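Local structure of transcription anti-terminator antagonist UpxZ (Bacteroides uniformis ATCC 8492, 4EPZ) at residues A[10-15]-A[39-44]; A[33-38]-A[73-78]; A[47-52]-A[85-90]; A[61-66]-A[89-94]. The protein probably acts as an antagonist of transcription anti-termination, taking part in the regulation of capsular polysaccharide synthesis. One frame throughout, in Å; residues are numbered along the deposited sequence. Where two conformers were deposited one is given.

Interaction 1 of 4, residues A[10-15]-A[39-44]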
loop_
_atom_site.group_PDB
_atom_site.type_symbol
_atom_site.label_atom_id
_atom_site.label_comp_id
_atom_site.label_asym_id
_atom_site.label_seq_id
_atom_site.Cartn_x
_atom_site.Cartn_y
_atom_site.Cartn_z
ATOM N N LEU A 10 -10.592 -1.944 5.603
ATOM C CA LEU A 10 -10.690 -2.965 4.567
ATOM C C LEU A 10 -11.416 -2.412 3.349
ATOM O O LEU A 10 -11.037 -2.759 2.233
ATOM C CB LEU A 10 -11.352 -4.249 5.087
ATOM C CG LEU A 10 -10.622 -4.925 6.279
ATOM C CD1 LEU A 10 -11.471 -6.048 6.860
ATOM C CD2 LEU A 10 -9.192 -5.404 5.894
ATOM N N GLU A 11 -12.439 -1.534 3.565
ATOM C CA GLU A 11 -13.195 -0.898 2.475
ATOM C C GLU A 11 -12.256 -0.023 1.654
ATOM O O GLU A 11 -12.252 -0.120 0.434
ATOM C CB GLU A 11 -14.344 -0.051 3.022
ATOM C CG GLU A 11 -15.626 -0.805 3.311
ATOM C CD GLU A 11 -16.690 -0.026 4.070
ATOM O OE1 GLU A 11 -16.599 1.223 4.149
ATOM O OE2 GLU A 11 -17.632 -0.674 4.581
ATOM N N LEU A 12 -11.422 0.784 2.339
ATOM C CA LEU A 12 -10.439 1.644 1.696
ATOM C C LEU A 12 -9.407 0.804 0.935
ATOM O O LEU A 12 -9.070 1.166 -0.178
ATOM C CB LEU A 12 -9.730 2.565 2.705
ATOM C CG LEU A 12 -8.753 3.583 2.095
ATOM C CD1 LEU A 12 -9.413 4.424 0.941
ATOM C CD2 LEU A 12 -8.196 4.523 3.172
ATOM N N GLN A 13 -8.890 -0.303 1.522
ATOM C CA GLN A 13 -7.933 -1.149 0.782
ATOM C C GLN A 13 -8.541 -1.642 -0.544
ATOM O O GLN A 13 -7.865 -1.595 -1.572
ATOM C CB GLN A 13 -7.555 -2.383 1.610
ATOM C CG GLN A 13 -6.567 -2.077 2.708
ATOM C CD GLN A 13 -6.347 -3.295 3.567
ATOM O OE1 GLN A 13 -6.489 -4.439 3.129
ATOM N NE2 GLN A 13 -6.016 -3.078 4.814
ATOM N N ARG A 14 -9.817 -2.090 -0.475
ATOM C CA ARG A 14 -10.543 -2.607 -1.627
ATOM C C ARG A 14 -10.730 -1.500 -2.689
ATOM O O ARG A 14 -10.433 -1.721 -3.875
ATOM C CB ARG A 14 -11.902 -3.156 -1.168
ATOM C CG ARG A 14 -11.992 -4.678 -1.227
ATOM C CD ARG A 14 -12.828 -5.322 -0.125
ATOM N NE ARG A 14 -14.095 -4.646 0.180
ATOM C CZ ARG A 14 -14.547 -4.465 1.418
ATOM N NH1 ARG A 14 -13.840 -4.884 2.459
ATOM N NH2 ARG A 14 -15.707 -3.859 1.626
HETATM N N MSE A 15 -11.197 -0.323 -2.263
HETATM C CA MSE A 15 -11.460 0.797 -3.174
HETATM C C MSE A 15 -10.186 1.319 -3.810
HETATM O O MSE A 15 -10.189 1.603 -5.020
HETATM C CB MSE A 15 -12.194 1.925 -2.465
HETATM C CG MSE A 15 -12.895 2.839 -3.441
HETATM SE SE MSE A 15 -13.950 4.140 -2.537
HETATM C CE MSE A 15 -15.603 3.043 -2.272
ATOM N N LYS A 39 -12.021 11.102 -5.539
ATOM C CA LYS A 39 -12.388 11.967 -4.417
ATOM C C LYS A 39 -12.755 11.115 -3.208
ATOM O O LYS A 39 -12.341 11.421 -2.100
ATOM C CB LYS A 39 -13.552 12.918 -4.803
ATOM C CG LYS A 39 -14.022 13.885 -3.704
ATOM C CD LYS A 39 -12.944 14.868 -3.233
ATOM C CE LYS A 39 -13.502 15.962 -2.351
ATOM N NZ LYS A 39 -14.260 16.982 -3.127
ATOM N N GLU A 40 -13.550 10.069 -3.426
ATOM C CA GLU A 40 -13.978 9.201 -2.334
ATOM C C GLU A 40 -12.782 8.507 -1.676
ATOM O O GLU A 40 -12.749 8.393 -0.447
ATOM C CB GLU A 40 -14.978 8.162 -2.789
ATOM C CG GLU A 40 -15.612 7.494 -1.579
ATOM C CD GLU A 40 -16.729 6.511 -1.826
ATOM O OE1 GLU A 40 -17.296 6.502 -2.945
ATOM O OE2 GLU A 40 -17.020 5.729 -0.893
ATOM N N VAL A 41 -11.810 8.037 -2.484
ATOM C CA VAL A 41 -10.600 7.407 -1.920
ATOM C C VAL A 41 -9.832 8.459 -1.081
ATOM O O VAL A 41 -9.420 8.150 0.039
ATOM C CB VAL A 41 -9.708 6.718 -2.988
ATOM C CG1 VAL A 41 -8.334 6.344 -2.426
ATOM C CG2 VAL A 41 -10.403 5.476 -3.563
ATOM N N LEU A 42 -9.730 9.725 -1.565
ATOM C CA LEU A 42 -9.045 10.765 -0.785
ATOM C C LEU A 42 -9.803 11.045 0.513
ATOM O O LEU A 42 -9.189 11.075 1.589
ATOM C CB LEU A 42 -8.894 12.060 -1.596
ATOM C CG LEU A 42 -8.223 13.201 -0.847
ATOM C CD1 LEU A 42 -6.748 12.927 -0.574
ATOM C CD2 LEU A 42 -8.416 14.497 -1.581
ATOM N N THR A 43 -11.131 11.205 0.416
ATOM C CA THR A 43 -11.999 11.498 1.561
ATOM C C THR A 43 -11.857 10.420 2.628
ATOM O O THR A 43 -11.678 10.759 3.798
ATOM C CB THR A 43 -13.445 11.669 1.110
ATOM O OG1 THR A 43 -13.470 12.754 0.166
ATOM C CG2 THR A 43 -14.401 11.965 2.274
ATOM N N ARG A 44 -11.942 9.147 2.224
ATOM C CA ARG A 44 -11.810 7.999 3.141
ATOM C C ARG A 44 -10.414 7.940 3.784
ATOM O O ARG A 44 -10.301 7.670 4.979
ATOM C CB ARG A 44 -12.117 6.695 2.419
ATOM C CG ARG A 44 -13.622 6.512 2.134
ATOM C CD ARG A 44 -13.818 5.228 1.369
ATOM N NE ARG A 44 -15.232 4.874 1.198
ATOM C CZ ARG A 44 -15.885 3.976 1.937
ATOM N NH1 ARG A 44 -15.278 3.364 2.944
ATOM N NH2 ARG A 44 -17.151 3.681 1.668
#

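Interaction 2 of 4, residues A[33-38]-A[73-78]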
loop_
_atom_site.group_PDB
_atom_site.type_symbol
_atom_site.label_atom_id
_atom_site.label_comp_id
_atom_site.label_asym_id
_atom_site.label_seq_id
_atom_site.Cartn_x
_atom_site.Cartn_y
_atom_site.Cartn_z
ATOM N N GLU A 33 -17.533 10.436 -12.698
ATOM C CA GLU A 33 -17.351 9.199 -11.939
ATOM C C GLU A 33 -15.887 9.010 -11.546
ATOM O O GLU A 33 -15.600 8.719 -10.377
ATOM C CB GLU A 33 -17.844 7.995 -12.744
ATOM N N PHE A 34 -14.953 9.195 -12.512
ATOM C CA PHE A 34 -13.519 9.077 -12.235
ATOM C C PHE A 34 -13.132 10.033 -11.109
ATOM O O PHE A 34 -12.459 9.619 -10.158
ATOM C CB PHE A 34 -12.669 9.333 -13.498
ATOM C CG PHE A 34 -11.180 9.165 -13.289
ATOM C CD1 PHE A 34 -10.612 7.896 -13.185
ATOM C CD2 PHE A 34 -10.347 10.274 -13.168
ATOM C CE1 PHE A 34 -9.234 7.745 -12.984
ATOM C CE2 PHE A 34 -8.970 10.119 -12.970
ATOM C CZ PHE A 34 -8.424 8.859 -12.885
ATOM N N CYS A 35 -13.605 11.285 -11.188
ATOM C CA CYS A 35 -13.335 12.287 -10.158
ATOM C C CYS A 35 -13.982 11.873 -8.826
ATOM O O CYS A 35 -13.312 11.963 -7.809
ATOM C CB CYS A 35 -13.795 13.666 -10.607
ATOM S SG CYS A 35 -12.856 14.317 -12.011
ATOM N N ARG A 36 -15.239 11.368 -8.852
ATOM C CA ARG A 36 -16.011 10.902 -7.685
ATOM C C ARG A 36 -15.249 9.785 -6.924
ATOM O O ARG A 36 -15.101 9.879 -5.703
ATOM C CB ARG A 36 -17.397 10.400 -8.143
ATOM C CG ARG A 36 -18.504 10.411 -7.084
ATOM C CD ARG A 36 -18.878 9.026 -6.553
ATOM N NE ARG A 36 -19.010 8.009 -7.599
ATOM C CZ ARG A 36 -18.407 6.822 -7.571
ATOM N NH1 ARG A 36 -17.640 6.482 -6.542
ATOM N NH2 ARG A 36 -18.573 5.964 -8.569
ATOM N N LEU A 37 -14.759 8.753 -7.659
ATOM C CA LEU A 37 -13.991 7.634 -7.128
ATOM C C LEU A 37 -12.635 8.098 -6.570
ATOM O O LEU A 37 -12.228 7.637 -5.498
ATOM C CB LEU A 37 -13.779 6.554 -8.198
ATOM C CG LEU A 37 -13.203 5.209 -7.694
ATOM C CD1 LEU A 37 -14.128 4.549 -6.669
ATOM C CD2 LEU A 37 -12.984 4.238 -8.847
ATOM N N ASN A 38 -11.933 8.992 -7.301
ATOM C CA ASN A 38 -10.663 9.511 -6.806
ATOM C C ASN A 38 -10.892 10.341 -5.568
ATOM O O ASN A 38 -10.070 10.279 -4.649
ATOM C CB ASN A 38 -9.935 10.344 -7.860
ATOM C CG ASN A 38 -9.108 9.494 -8.749
ATOM O OD1 ASN A 38 -7.969 9.158 -8.432
ATOM N ND2 ASN A 38 -9.685 9.089 -9.860
ATOM N N THR A 73 -5.271 7.681 -5.089
ATOM C CA THR A 73 -5.970 8.913 -5.497
ATOM C C THR A 73 -5.044 9.874 -6.247
ATOM O O THR A 73 -3.898 10.074 -5.833
ATOM C CB THR A 73 -6.669 9.606 -4.301
ATOM O OG1 THR A 73 -7.439 10.708 -4.823
ATOM C CG2 THR A 73 -5.681 10.109 -3.215
ATOM N N ILE A 74 -5.589 10.541 -7.301
ATOM C CA ILE A 74 -4.842 11.543 -8.081
ATOM C C ILE A 74 -4.722 12.842 -7.300
ATOM O O ILE A 74 -3.868 13.679 -7.610
ATOM C CB ILE A 74 -5.512 11.830 -9.459
ATOM C CG1 ILE A 74 -6.991 12.276 -9.277
ATOM C CG2 ILE A 74 -5.362 10.626 -10.377
ATOM C CD1 ILE A 74 -7.668 13.015 -10.448
ATOM N N TYR A 75 -5.639 13.044 -6.344
ATOM C CA TYR A 75 -5.704 14.302 -5.599
ATOM C C TYR A 75 -4.610 14.396 -4.544
ATOM O O TYR A 75 -4.263 13.408 -3.891
ATOM C CB TYR A 75 -7.092 14.459 -4.996
ATOM C CG TYR A 75 -8.157 14.590 -6.065
ATOM C CD1 TYR A 75 -8.059 15.564 -7.064
ATOM C CD2 TYR A 75 -9.262 13.748 -6.082
ATOM C CE1 TYR A 75 -9.026 15.667 -8.069
ATOM C CE2 TYR A 75 -10.253 13.872 -7.057
ATOM C CZ TYR A 75 -10.138 14.843 -8.038
ATOM O OH TYR A 75 -11.107 14.952 -9.000
ATOM N N ASP A 76 -4.038 15.593 -4.425
ATOM C CA ASP A 76 -2.926 15.901 -3.513
ATOM C C ASP A 76 -3.092 17.334 -3.124
ATOM O O ASP A 76 -2.984 18.198 -3.996
ATOM C CB ASP A 76 -1.562 15.655 -4.195
ATOM C CG ASP A 76 -0.301 15.867 -3.329
ATOM O OD1 ASP A 76 -0.421 16.432 -2.217
ATOM O OD2 ASP A 76 0.795 15.484 -3.778
ATOM N N ASN A 77 -3.411 17.590 -1.844
ATOM C CA ASN A 77 -3.604 18.958 -1.325
ATOM C C ASN A 77 -2.274 19.626 -0.907
ATOM O O ASN A 77 -2.302 20.646 -0.211
ATOM C CB ASN A 77 -4.560 18.900 -0.124
ATOM C CG ASN A 77 -3.937 18.340 1.146
ATOM O OD1 ASN A 77 -2.887 17.680 1.125
ATOM N ND2 ASN A 77 -4.554 18.613 2.280
ATOM N N GLY A 78 -1.142 19.047 -1.298
ATOM C CA GLY A 78 0.179 19.560 -0.943
ATOM C C GLY A 78 0.766 19.031 0.358
ATOM O O GLY A 78 1.916 19.341 0.690
#

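Interaction 3 of 4, residues A[47-52]-A[85-90]. With CA (calcium ion), chain C.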
loop_
_atom_site.group_PDB
_atom_site.type_symbol
_atom_site.label_atom_id
_atom_site.label_comp_id
_atom_site.label_asym_id
_atom_site.label_seq_id
_atom_site.Cartn_x
_atom_site.Cartn_y
_atom_site.Cartn_z
ATOM N N SER A 47 -10.246 10.755 6.352
ATOM C CA SER A 47 -11.036 10.443 7.538
ATOM C C SER A 47 -10.304 9.442 8.461
ATOM O O SER A 47 -10.322 9.598 9.681
ATOM C CB SER A 47 -12.404 9.898 7.134
ATOM O OG SER A 47 -13.169 9.549 8.272
ATOM N N LEU A 48 -9.653 8.428 7.881
ATOM C CA LEU A 48 -8.969 7.399 8.650
ATOM C C LEU A 48 -7.583 7.806 9.168
ATOM O O LEU A 48 -7.080 7.221 10.126
ATOM C CB LEU A 48 -8.824 6.152 7.773
ATOM C CG LEU A 48 -10.052 5.226 7.696
ATOM C CD1 LEU A 48 -9.836 4.120 6.663
ATOM C CD2 LEU A 48 -10.344 4.542 9.067
ATOM N N PHE A 49 -6.966 8.809 8.528
ATOM C CA PHE A 49 -5.603 9.235 8.850
ATOM C C PHE A 49 -5.362 9.558 10.345
ATOM O O PHE A 49 -4.317 9.160 10.863
ATOM C CB PHE A 49 -5.231 10.446 7.994
ATOM C CG PHE A 49 -3.819 10.925 8.262
ATOM C CD1 PHE A 49 -2.722 10.187 7.825
ATOM C CD2 PHE A 49 -3.592 12.113 8.955
ATOM C CE1 PHE A 49 -1.415 10.643 8.060
ATOM C CE2 PHE A 49 -2.284 12.577 9.186
ATOM C CZ PHE A 49 -1.208 11.824 8.762
ATOM N N SER A 50 -6.313 10.205 11.029
ATOM C CA SER A 50 -6.149 10.590 12.441
ATOM C C SER A 50 -6.352 9.421 13.428
ATOM O O SER A 50 -6.068 9.585 14.620
ATOM C CB SER A 50 -7.085 11.744 12.801
ATOM O OG SER A 50 -8.452 11.388 12.671
ATOM N N GLU A 51 -6.824 8.257 12.944
ATOM C CA GLU A 51 -7.077 7.091 13.790
ATOM C C GLU A 51 -5.757 6.425 14.127
ATOM O O GLU A 51 -4.873 6.334 13.266
ATOM C CB GLU A 51 -8.054 6.106 13.115
ATOM C CG GLU A 51 -9.408 6.742 12.783
ATOM C CD GLU A 51 -10.340 7.035 13.947
ATOM O OE1 GLU A 51 -10.099 6.518 15.064
ATOM O OE2 GLU A 51 -11.356 7.729 13.722
ATOM N N GLN A 52 -5.634 6.002 15.395
ATOM C CA GLN A 52 -4.441 5.333 15.931
ATOM C C GLN A 52 -4.860 4.036 16.596
ATOM O O GLN A 52 -5.874 3.998 17.269
ATOM C CB GLN A 52 -3.693 6.229 16.947
ATOM C CG GLN A 52 -3.399 7.677 16.495
ATOM C CD GLN A 52 -2.670 7.760 15.173
ATOM O OE1 GLN A 52 -1.660 7.087 14.936
ATOM N NE2 GLN A 52 -3.160 8.608 14.281
ATOM N N GLN A 85 4.732 9.925 4.973
ATOM C CA GLN A 85 5.867 9.668 5.863
ATOM C C GLN A 85 5.387 9.373 7.264
ATOM O O GLN A 85 5.952 8.501 7.918
ATOM C CB GLN A 85 6.868 10.817 5.849
ATOM C CG GLN A 85 7.504 10.916 4.438
ATOM C CD GLN A 85 8.851 11.520 4.576
ATOM O OE1 GLN A 85 8.995 12.598 5.142
ATOM N NE2 GLN A 85 9.867 10.796 4.176
ATOM N N VAL A 86 4.310 10.061 7.736
ATOM C CA VAL A 86 3.728 9.701 9.047
ATOM C C VAL A 86 3.309 8.204 9.042
ATOM O O VAL A 86 3.560 7.473 10.003
ATOM C CB VAL A 86 2.528 10.639 9.389
ATOM C CG1 VAL A 86 1.813 10.184 10.677
ATOM C CG2 VAL A 86 2.994 12.104 9.485
ATOM N N ILE A 87 2.660 7.751 7.961
ATOM C CA ILE A 87 2.189 6.375 7.825
ATOM C C ILE A 87 3.356 5.416 7.774
ATOM O O ILE A 87 3.347 4.371 8.469
ATOM C CB ILE A 87 1.292 6.263 6.563
ATOM C CG1 ILE A 87 0.031 7.117 6.751
ATOM C CG2 ILE A 87 0.911 4.798 6.341
ATOM C CD1 ILE A 87 -0.568 7.534 5.373
ATOM N N LEU A 88 4.378 5.741 6.976
ATOM C CA LEU A 88 5.566 4.900 6.917
ATOM C C LEU A 88 6.210 4.727 8.299
ATOM O O LEU A 88 6.585 3.607 8.671
ATOM C CB LEU A 88 6.588 5.483 5.944
ATOM C CG LEU A 88 6.219 5.328 4.493
ATOM C CD1 LEU A 88 7.024 6.319 3.646
ATOM C CD2 LEU A 88 6.396 3.867 3.988
ATOM N N ASP A 89 6.275 5.810 9.072
ATOM C CA ASP A 89 6.855 5.742 10.424
ATOM C C ASP A 89 6.026 4.800 11.308
ATOM O O ASP A 89 6.589 3.949 12.019
ATOM C CB ASP A 89 6.915 7.157 11.025
ATOM C CG ASP A 89 7.619 7.187 12.343
ATOM O OD1 ASP A 89 8.840 6.932 12.363
ATOM O OD2 ASP A 89 6.962 7.517 13.351
ATOM N N ARG A 90 4.698 4.878 11.188
ATOM C CA ARG A 90 3.825 3.961 11.939
ATOM C C ARG A 90 4.070 2.502 11.518
ATOM O O ARG A 90 4.035 1.593 12.368
ATOM C CB ARG A 90 2.359 4.353 11.735
ATOM C CG ARG A 90 1.993 5.658 12.475
ATOM C CD ARG A 90 0.656 6.190 11.967
ATOM N NE ARG A 90 -0.427 5.222 12.153
ATOM C CZ ARG A 90 -1.690 5.428 11.793
ATOM N NH1 ARG A 90 -2.051 6.582 11.246
ATOM N NH2 ARG A 90 -2.601 4.489 11.987
HETATM CA CA CA C . -7.394 4.388 18.689
HETATM O O HOH W 1 -1.579 9.451 11.092
HETATM O O HOH W 2 -8.123 6.218 16.879
HETATM O O HOH W 3 -9.829 4.300 18.656
HETATM O O HOH W 4 -7.854 3.508 16.553
HETATM O O HOH W 5 -7.841 2.271 19.063
#

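Interaction 4 of 4, residues A[61-66]-A[89-94]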
loop_
_atom_site.group_PDB
_atom_site.type_symbol
_atom_site.label_atom_id
_atom_site.label_comp_id
_atom_site.label_asym_id
_atom_site.label_seq_id
_atom_site.Cartn_x
_atom_site.Cartn_y
_atom_site.Cartn_z
ATOM N N ASN A 61 -3.509 -2.994 9.189
ATOM C CA ASN A 61 -4.568 -2.827 8.186
ATOM C C ASN A 61 -4.863 -1.346 7.950
ATOM O O ASN A 61 -5.102 -0.954 6.804
ATOM C CB ASN A 61 -5.831 -3.555 8.633
ATOM C CG ASN A 61 -5.723 -5.006 8.268
ATOM O OD1 ASN A 61 -5.779 -5.352 7.087
ATOM N ND2 ASN A 61 -5.506 -5.874 9.250
ATOM N N LEU A 62 -4.882 -0.541 9.040
ATOM C CA LEU A 62 -5.087 0.908 8.913
ATOM C C LEU A 62 -3.971 1.533 8.063
ATOM O O LEU A 62 -4.245 2.299 7.124
ATOM C CB LEU A 62 -5.089 1.544 10.309
ATOM C CG LEU A 62 -6.383 1.534 11.113
ATOM C CD1 LEU A 62 -6.103 2.079 12.528
ATOM C CD2 LEU A 62 -7.450 2.452 10.448
ATOM N N CYS A 63 -2.707 1.222 8.398
ATOM C CA CYS A 63 -1.559 1.762 7.673
ATOM C C CYS A 63 -1.573 1.347 6.231
ATOM O O CYS A 63 -1.267 2.159 5.362
ATOM C CB CYS A 63 -0.271 1.333 8.343
ATOM S SG CYS A 63 0.010 2.199 9.887
ATOM N N LEU A 64 -1.865 0.060 5.968
ATOM C CA LEU A 64 -1.905 -0.389 4.587
ATOM C C LEU A 64 -3.002 0.343 3.813
ATOM O O LEU A 64 -2.737 0.821 2.706
ATOM C CB LEU A 64 -2.112 -1.900 4.494
ATOM C CG LEU A 64 -2.167 -2.444 3.051
ATOM C CD1 LEU A 64 -0.849 -2.184 2.306
ATOM C CD2 LEU A 64 -2.529 -3.929 3.040
ATOM N N ALA A 65 -4.210 0.470 4.407
ATOM C CA ALA A 65 -5.297 1.203 3.741
ATOM C C ALA A 65 -4.876 2.648 3.405
ATOM O O ALA A 65 -5.155 3.126 2.309
ATOM C CB ALA A 65 -6.548 1.221 4.619
ATOM N N LEU A 66 -4.202 3.315 4.343
ATOM C CA LEU A 66 -3.807 4.725 4.173
ATOM C C LEU A 66 -2.764 4.881 3.106
ATOM O O LEU A 66 -2.879 5.795 2.285
ATOM C CB LEU A 66 -3.319 5.303 5.494
ATOM C CG LEU A 66 -4.403 5.505 6.548
ATOM C CD1 LEU A 66 -3.762 5.808 7.914
ATOM C CD2 LEU A 66 -5.395 6.628 6.106
ATOM N N ASP A 89 6.275 5.810 9.072
ATOM C CA ASP A 89 6.855 5.742 10.424
ATOM C C ASP A 89 6.026 4.800 11.308
ATOM O O ASP A 89 6.589 3.949 12.019
ATOM C CB ASP A 89 6.915 7.157 11.025
ATOM C CG ASP A 89 7.619 7.187 12.343
ATOM O OD1 ASP A 89 8.840 6.932 12.363
ATOM O OD2 ASP A 89 6.962 7.517 13.351
ATOM N N ARG A 90 4.698 4.878 11.188
ATOM C CA ARG A 90 3.825 3.961 11.939
ATOM C C ARG A 90 4.070 2.502 11.518
ATOM O O ARG A 90 4.035 1.593 12.368
ATOM C CB ARG A 90 2.359 4.353 11.735
ATOM C CG ARG A 90 1.993 5.658 12.475
ATOM C CD ARG A 90 0.656 6.190 11.967
ATOM N NE ARG A 90 -0.427 5.222 12.153
ATOM C CZ ARG A 90 -1.690 5.428 11.793
ATOM N NH1 ARG A 90 -2.051 6.582 11.246
ATOM N NH2 ARG A 90 -2.601 4.489 11.987
ATOM N N ILE A 91 4.327 2.268 10.204
ATOM C CA ILE A 91 4.585 0.900 9.728
ATOM C C ILE A 91 5.931 0.389 10.256
ATOM O O ILE A 91 6.002 -0.754 10.715
ATOM C CB ILE A 91 4.511 0.862 8.189
ATOM C CG1 ILE A 91 3.058 1.131 7.705
ATOM C CG2 ILE A 91 5.062 -0.450 7.654
ATOM C CD1 ILE A 91 3.002 1.461 6.186
ATOM N N TYR A 92 7.003 1.205 10.190
ATOM C CA TYR A 92 8.302 0.770 10.705
ATOM C C TYR A 92 8.212 0.423 12.209
ATOM O O TYR A 92 8.867 -0.514 12.642
ATOM C CB TYR A 92 9.356 1.856 10.493
ATOM C CG TYR A 92 10.027 1.827 9.136
ATOM C CD1 TYR A 92 11.003 0.876 8.837
ATOM C CD2 TYR A 92 9.761 2.810 8.183
ATOM C CE1 TYR A 92 11.669 0.880 7.611
ATOM C CE2 TYR A 92 10.419 2.822 6.954
ATOM C CZ TYR A 92 11.357 1.842 6.666
ATOM O OH TYR A 92 12.029 1.898 5.479
ATOM N N ASN A 93 7.328 1.091 12.961
ATOM C CA ASN A 93 7.157 0.812 14.390
ATOM C C ASN A 93 6.463 -0.505 14.678
ATOM O O ASN A 93 6.539 -0.975 15.819
ATOM C CB ASN A 93 6.390 1.947 15.074
ATOM C CG ASN A 93 7.179 3.216 15.190
ATOM O OD1 ASN A 93 8.412 3.252 15.029
ATOM N ND2 ASN A 93 6.475 4.300 15.436
ATOM N N ILE A 94 5.763 -1.103 13.704
ATOM C CA ILE A 94 5.092 -2.381 14.002
ATOM C C ILE A 94 5.629 -3.546 13.151
ATOM O O ILE A 94 5.282 -4.688 13.441
ATOM C CB ILE A 94 3.536 -2.262 13.815
ATOM C CG1 ILE A 94 3.144 -1.990 12.335
ATOM C CG2 ILE A 94 2.950 -1.253 14.805
ATOM C CD1 ILE A 94 1.672 -2.160 12.006
#

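Interaction 1 of 4, residues A[10-15]-A[39-44]
With CG set opposite its own carbonyl carbon (chi1 -73°) and the chain extended as far as NE, R44 lays its guanidinium alongside helix 5-20, where E11, its CG turned the same way, holds out a carboxylate. R44 NH1 donates to E11 OE1 at 2.8 Å with an N-H...O angle of 166°. The acceptor lies at the guanidinium edge, near its plane, and offers its anti lone pair, although the two flat groups are steeply inclined to each other. E40, one turn before R44, holds another part of the same edge: its OE2 receives R44 NE at 2.9 Å and, along a more bent path, R44 NH2 at 3.3 Å. Three bonds to two carboxylates thus fix the guanidinium's rotation and probably balance its charge. The selenomethionine M15, in one of two modelled conformers, bends at chi3 and crosses E40 at about a right angle, its CE 3.3 Å from E40 OE2 and oblique to the guanidinium. On the apolar flank, M15 CG is 3.6 Å from V41 CG2, and L12 CD1 3.8 Å from R44 CB. The segment axes run 149° apart, an antiparallel helix pair with a partly buried apolar seam and an interhelical salt-bridge network along its edge.

Interaction 2 of 4, residues A[33-38]-A[73-78]
The exit of helix 56-72 is fastened to helix 32-49 through N38, whose backbone and side chain each hold one of the first residues past that exit. T73, the first to leave helical backbone angles, donates from OG1 to N38 O at 2.7 Å, from above the carbonyl plane. The next residue is held by the side chain: I74 N donates to N38 OD1 at 3.0 Å, the donor lying 30° off the plane of the side-chain carbonyl. The asparagine can do this because its CG points opposite its carbonyl carbon (chi1 -86°) and its other end is tied back, ND2 donating to F34 O at 2.8 Å. That oxygen also takes the helical bond from N38 N, the two donors coming from opposite faces of its plane, so the amide is fixed in rotation as a bridge between a helix carbonyl and a loop N-H. ND2 also lies over the centre of the F34 ring. Farther along, Y75 reaches back to the helix: its CE2 is 3.6 Å from N38 CB and its OH 3.4 Å from C35 CB, while I74 CG1 sits over the centre of the phenol ring. F34 CE2 meets I74 CD1 at 4.1 Å. Beyond Y75 the loop turns through an Asx turn, G78 N donating to D76 OD1.

Interaction 3 of 4, residues A[47-52]-A[85-90]
F49 and R90 set the geometry, the ring reaching across to helix 80-92 and the guanidinium reaching back. F49 projects with CG opposite its backbone N (chi1 -179°) and meets I87 edge-on, CE1 standing 4.0 Å from I87 CG1; V86 crosses the ring's end at about a right angle, its CG1 3.9 Å from F49 CZ. R90 bends at chi3 (59°), which turns its flat head toward the carbonyls of F49 and E51. F49 O lies at the edge of that head, bridged to it by a water that donates to F49 O at 2.8 Å and accepts from R90 NH1 at 2.9 Å, while also sitting over one face of the F49 ring, toward its rim. E51 O comes obliquely, 3.2 Å from R90 NH2. In the conformer given for Q52, its OE1 stands over the centre of one guanidinium face, the two planes being 60° apart, and NE2 donates to S50 O at 3.1 Å, which steadies the amide. The strongest polar partner is E59 of helix 56-72, in a salt bridge with R90 NE. A leucine in place of R90 would probably leave E59 without its ion-pair mate and the bridging water without its donor. The arrangement is a surface joint between helix 80-92 and the end of helix 32-49 with its following loop, which also carries a calcium ion, bound by Q52 O at 2.1 Å together with four waters.

Interaction 4 of 4, residues A[61-66]-A[89-94]
C63 and I91 bring helices 56-72 and 80-92 together as an antiparallel helical hairpin, the segments running in opposite directions with these two residues nearest in CA position, 6.5 Å from C63 CA to I91 CA. The apolar part is small and tight: C63 CB lies 3.4 Å from I91 CG1, closer than usual for two carbons, and I91 also packs on L107 of helix 102-115. The second kind of contact is between C63, L66 and the arm and guanidinium of R90. The sulfur of C63, with SG opposite the carbonyl carbon (chi1 -73°), is 3.7 Å from R90 CB and 3.8 Å from R90 NE, so the arm passes along it, while E59 pairs with that same NE. Cut back to an alanine, R90 would probably no longer cover C63 SG and L66 CD1, opening a gap beside the hairpin. No hydrogen bond joins the two segments. At the far end of the arm, obliquely to the guanidinium, L66 CD1 stands 3.8 Å from R90 NH1.

Interaction 4 is the buried one, its centre about 9 Å from the chain's centre. Interaction 3 lies at the surface, yet the centres of the two are only about 7 Å apart and they share R90: interaction 4 packs apolar side chains on its arm and guanidinium, while interaction 3 sets carbonyls and a bridging water around the same guanidinium. Interactions 2, 1 and 3, in that order, draw on successive places along helix 32-49. Interaction 2, its centre about 17 Å from the centre of the chain, relies on hydrogen bonds to loop backbone and side chain, whereas interaction 1 joins two helices by charge and apolar packing. L12 CD2 links interaction 1 to interaction 3 through L48 CD1, at 3.9 Å.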